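Local structure of intergenic-region protein (Escherichia coli CFT073, 2WJ9) at residues B[166-171]-B[175-180]. The protein probably counters the host's restriction enzymes, as expected of an antirestriction protein of the ArdB type. Sequence-based numbering, arbitrary orientation.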
ATOM      1  N   TYR B 166      -2.599   4.001  -7.536  1.00 29.97           N
ATOM      2  CA  TYR B 166      -2.698   4.715  -8.815  1.00 29.99           C
ATOM      3  C   TYR B 166      -3.585   3.954  -9.816  1.00 29.88           C
ATOM      4  O   TYR B 166      -4.412   4.569 -10.517  1.00 29.85           O
ATOM      5  CB  TYR B 166      -1.302   4.955  -9.396  1.00 30.17           C
ATOM      6  CG  TYR B 166      -1.277   5.790 -10.657  1.00 30.01           C
ATOM      7  CD1 TYR B 166      -1.694   7.118 -10.649  1.00 31.17           C
ATOM      8  CD2 TYR B 166      -0.810   5.265 -11.857  1.00 28.99           C
ATOM      9  CE1 TYR B 166      -1.660   7.887 -11.799  1.00 31.01           C
ATOM     10  CE2 TYR B 166      -0.779   6.027 -13.009  1.00 30.37           C
ATOM     11  CZ  TYR B 166      -1.201   7.341 -12.978  1.00 31.02           C
ATOM     12  OH  TYR B 166      -1.174   8.115 -14.123  1.00 32.70           O
ATOM     13  N   ALA B 167      -3.429   2.623  -9.858  1.00 29.85           N
ATOM     14  CA  ALA B 167      -4.258   1.757 -10.715  1.00 29.69           C
ATOM     15  C   ALA B 167      -5.728   1.810 -10.303  1.00 29.67           C
ATOM     16  O   ALA B 167      -6.620   1.833 -11.159  1.00 29.20           O
ATOM     17  CB  ALA B 167      -3.756   0.317 -10.675  1.00 29.52           C
ATOM     18  N   LEU B 168      -5.977   1.847  -8.989  1.00 29.27           N
ATOM     19  CA  LEU B 168      -7.344   1.890  -8.474  1.00 29.40           C
ATOM     20  C   LEU B 168      -8.061   3.192  -8.833  1.00 29.00           C
ATOM     21  O   LEU B 168      -9.286   3.218  -8.862  1.00 29.84           O
ATOM     22  CB  LEU B 168      -7.371   1.650  -6.954  1.00 29.28           C
ATOM     23  CG  LEU B 168      -7.088   0.198  -6.532  1.00 30.00           C
ATOM     24  CD1 LEU B 168      -6.851   0.085  -5.015  1.00 30.28           C
ATOM     25  CD2 LEU B 168      -8.217  -0.726  -6.962  1.00 30.27           C
ATOM     26  N   GLN B 169      -7.304   4.256  -9.102  1.00 28.93           N
ATOM     27  CA  GLN B 169      -7.875   5.549  -9.498  1.00 28.84           C
ATOM     28  C   GLN B 169      -7.910   5.756 -11.020  1.00 28.59           C
ATOM     29  O   GLN B 169      -8.451   6.755 -11.495  1.00 28.24           O
ATOM     30  CB  GLN B 169      -7.088   6.703  -8.862  1.00 29.03           C
ATOM     31  CG  GLN B 169      -7.162   6.758  -7.329  1.00 28.65           C
ATOM     32  CD  GLN B 169      -6.491   7.983  -6.729  1.00 29.88           C
ATOM     33  OE1 GLN B 169      -5.961   8.846  -7.438  1.00 29.06           O
ATOM     34  NE2 GLN B 169      -6.532   8.075  -5.401  1.00 29.44           N
ATOM     35  N   HIS B 170      -7.329   4.817 -11.768  1.00 28.30           N
ATOM     36  CA  HIS B 170      -7.098   4.971 -13.219  1.00 28.44           C
ATOM     37  C   HIS B 170      -8.385   4.747 -14.019  1.00 28.49           C
ATOM     38  O   HIS B 170      -9.192   3.904 -13.644  1.00 28.59           O
ATOM     39  CB  HIS B 170      -6.024   3.969 -13.667  1.00 28.66           C
ATOM     40  CG  HIS B 170      -5.389   4.295 -14.985  1.00 28.66           C
ATOM     41  ND1 HIS B 170      -5.933   3.907 -16.191  1.00 28.88           N
ATOM     42  CD2 HIS B 170      -4.234   4.938 -15.285  1.00 29.88           C
ATOM     43  CE1 HIS B 170      -5.158   4.322 -17.178  1.00 28.94           C
ATOM     44  NE2 HIS B 170      -4.123   4.958 -16.656  1.00 30.06           N
ATOM     45  N   PRO B 171      -8.582   5.500 -15.124  1.00 28.48           N
ATOM     46  CA  PRO B 171      -9.759   5.283 -15.982  1.00 28.59           C
ATOM     47  C   PRO B 171      -9.909   3.855 -16.504  1.00 28.48           C
ATOM     48  O   PRO B 171     -11.025   3.417 -16.756  1.00 28.59           O
ATOM     49  CB  PRO B 171      -9.541   6.238 -17.162  1.00 28.89           C
ATOM     50  CG  PRO B 171      -8.508   7.195 -16.740  1.00 29.04           C
ATOM     51  CD  PRO B 171      -7.732   6.605 -15.608  1.00 28.55           C
ATOM     52  N   ALA B 175      -9.807  -2.955 -16.525  1.00 29.30           N
ATOM     53  CA  ALA B 175      -8.949  -3.781 -17.382  1.00 28.84           C
ATOM     54  C   ALA B 175      -7.634  -4.163 -16.687  1.00 28.56           C
ATOM     55  O   ALA B 175      -7.182  -5.299 -16.788  1.00 28.37           O
ATOM     56  CB  ALA B 175      -8.676  -3.074 -18.709  1.00 28.82           C
ATOM     57  N   ILE B 176      -7.023  -3.217 -15.974  1.00 28.14           N
ATOM     58  CA  ILE B 176      -5.764  -3.490 -15.266  1.00 28.72           C
ATOM     59  C   ILE B 176      -5.971  -4.580 -14.209  1.00 29.16           C
ATOM     60  O   ILE B 176      -5.192  -5.526 -14.129  1.00 29.35           O
ATOM     61  CB  ILE B 176      -5.196  -2.218 -14.591  1.00 28.47           C
ATOM     62  CG1 ILE B 176      -4.797  -1.179 -15.641  1.00 27.35           C
ATOM     63  CG2 ILE B 176      -3.991  -2.560 -13.671  1.00 28.70           C
ATOM     64  CD1 ILE B 176      -4.582   0.235 -15.082  1.00 28.33           C
ATOM     65  N   MET B 177      -7.033  -4.451 -13.416  1.00 30.05           N
ATOM     66  CA  MET B 177      -7.305  -5.400 -12.335  1.00 30.83           C
ATOM     67  C   MET B 177      -7.716  -6.760 -12.884  1.00 30.91           C
ATOM     68  O   MET B 177      -7.461  -7.783 -12.259  1.00 31.30           O
ATOM     69  CB  MET B 177      -8.389  -4.867 -11.399  1.00 31.35           C
ATOM     70  CG  MET B 177      -7.919  -3.699 -10.553  1.00 32.87           C
ATOM     71  SD  MET B 177      -6.658  -4.208  -9.363  1.00 39.32           S
ATOM     72  CE  MET B 177      -5.717  -2.713  -9.226  1.00 35.80           C
ATOM     73  N   ARG B 178      -8.344  -6.766 -14.057  1.00 31.46           N
ATOM     74  CA  ARG B 178      -8.750  -8.018 -14.711  1.00 31.83           C
ATOM     75  C   ARG B 178      -7.531  -8.837 -15.130  1.00 31.95           C
ATOM     76  O   ARG B 178      -7.482 -10.050 -14.921  1.00 31.23           O
ATOM     77  CB  ARG B 178      -9.643  -7.726 -15.924  1.00 32.19           C
ATOM     78  CG  ARG B 178      -9.866  -8.893 -16.874  1.00 33.40           C
ATOM     79  CD  ARG B 178     -11.045  -8.604 -17.808  1.00 35.00           C
ATOM     80  NE  ARG B 178     -11.319  -9.696 -18.734  1.00 36.83           N
ATOM     81  CZ  ARG B 178     -11.916 -10.840 -18.412  1.00 38.54           C
ATOM     82  NH1 ARG B 178     -12.309 -11.076 -17.162  1.00 39.86           N
ATOM     83  NH2 ARG B 178     -12.119 -11.760 -19.349  1.00 39.10           N
ATOM     84  N   ILE B 179      -6.551  -8.165 -15.724  1.00 31.81           N
ATOM     85  CA  ILE B 179      -5.383  -8.856 -16.258  1.00 32.28           C
ATOM     86  C   ILE B 179      -4.464  -9.381 -15.152  1.00 32.74           C
ATOM     87  O   ILE B 179      -3.860 -10.441 -15.307  1.00 32.95           O
ATOM     88  CB  ILE B 179      -4.613  -7.979 -17.294  1.00 32.29           C
ATOM     89  CG1 ILE B 179      -3.801  -8.855 -18.257  1.00 32.22           C
ATOM     90  CG2 ILE B 179      -3.725  -6.970 -16.602  1.00 32.52           C
ATOM     91  CD1 ILE B 179      -4.655  -9.652 -19.238  1.00 31.40           C
ATOM     92  N   ILE B 180      -4.377  -8.668 -14.031  1.00 32.98           N
ATOM     93  CA  ILE B 180      -3.484  -9.079 -12.939  1.00 33.65           C
ATOM     94  C   ILE B 180      -4.164  -9.961 -11.890  1.00 34.13           C
ATOM     95  O   ILE B 180      -3.506 -10.404 -10.949  1.00 34.37           O
ATOM     96  CB  ILE B 180      -2.831  -7.861 -12.222  1.00 33.64           C
ATOM     97  CG1 ILE B 180      -3.860  -7.037 -11.443  1.00 33.91           C
ATOM     98  CG2 ILE B 180      -2.102  -6.983 -13.225  1.00 33.73           C
ATOM     99  CD1 ILE B 180      -3.229  -6.071 -10.451  1.00 34.14           C
TER
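Ala167 and Leu168, at the end of helix 154-168, and His170, in the turn after it, meet Ile176 and Met177 of the C-terminal helix 173-180. A short turn joins these two consecutive helices, and the last one packs against the end of the one before it.

Met177 and Ile176 are the two side chains of helix 173-180 that make the apolar contacts. Met177 reaches across with its terminal methyl. Its CE lies 3.9 Å from Ala167 CB and also 3.9 Å from Leu168 CD2. The methionine chain bends at chi2 (-67°), and CE touches both partners, which approach it from directions about a right angle apart. Leu168 and Met177 run at about a right angle to each other. The CB of Leu168 points away from the other helix, but its CD2 branch comes back toward it. Ile176 uses both branches. Its CG2 approaches Ala167 CB at 4.2 Å, and the CA atoms of the two segments come nearest at this pair, with Ala167 CA and Ile176 CA 7.1 Å apart.

The aromatic contact is made by the other branch of Ile176. CD1 sits over one face of the His170 ring, 4.1 Å from His170 ND1. On the opposite face Pro171 CD lies 3.2 Å from the ring plane, offset toward the rim. The imidazole swings to this place with CG anti to the backbone N (chi1 -162°). Both ring nitrogens are hydrogen-bonded, ND1 with Glu172 N and NE2 with Glu133 OE1. These two bonds hold the rotation of the ring, and the Glu133 bond ties the turn to helix 132-151.

Around the contact, His170 also packs on Ile137 of that helix, and Met177 touches Thr41 of the second subunit. Across the two segments the attraction is dispersion and burial of methyl groups, while the imidazole is held between Ile176 and Pro171 with both nitrogens bonded.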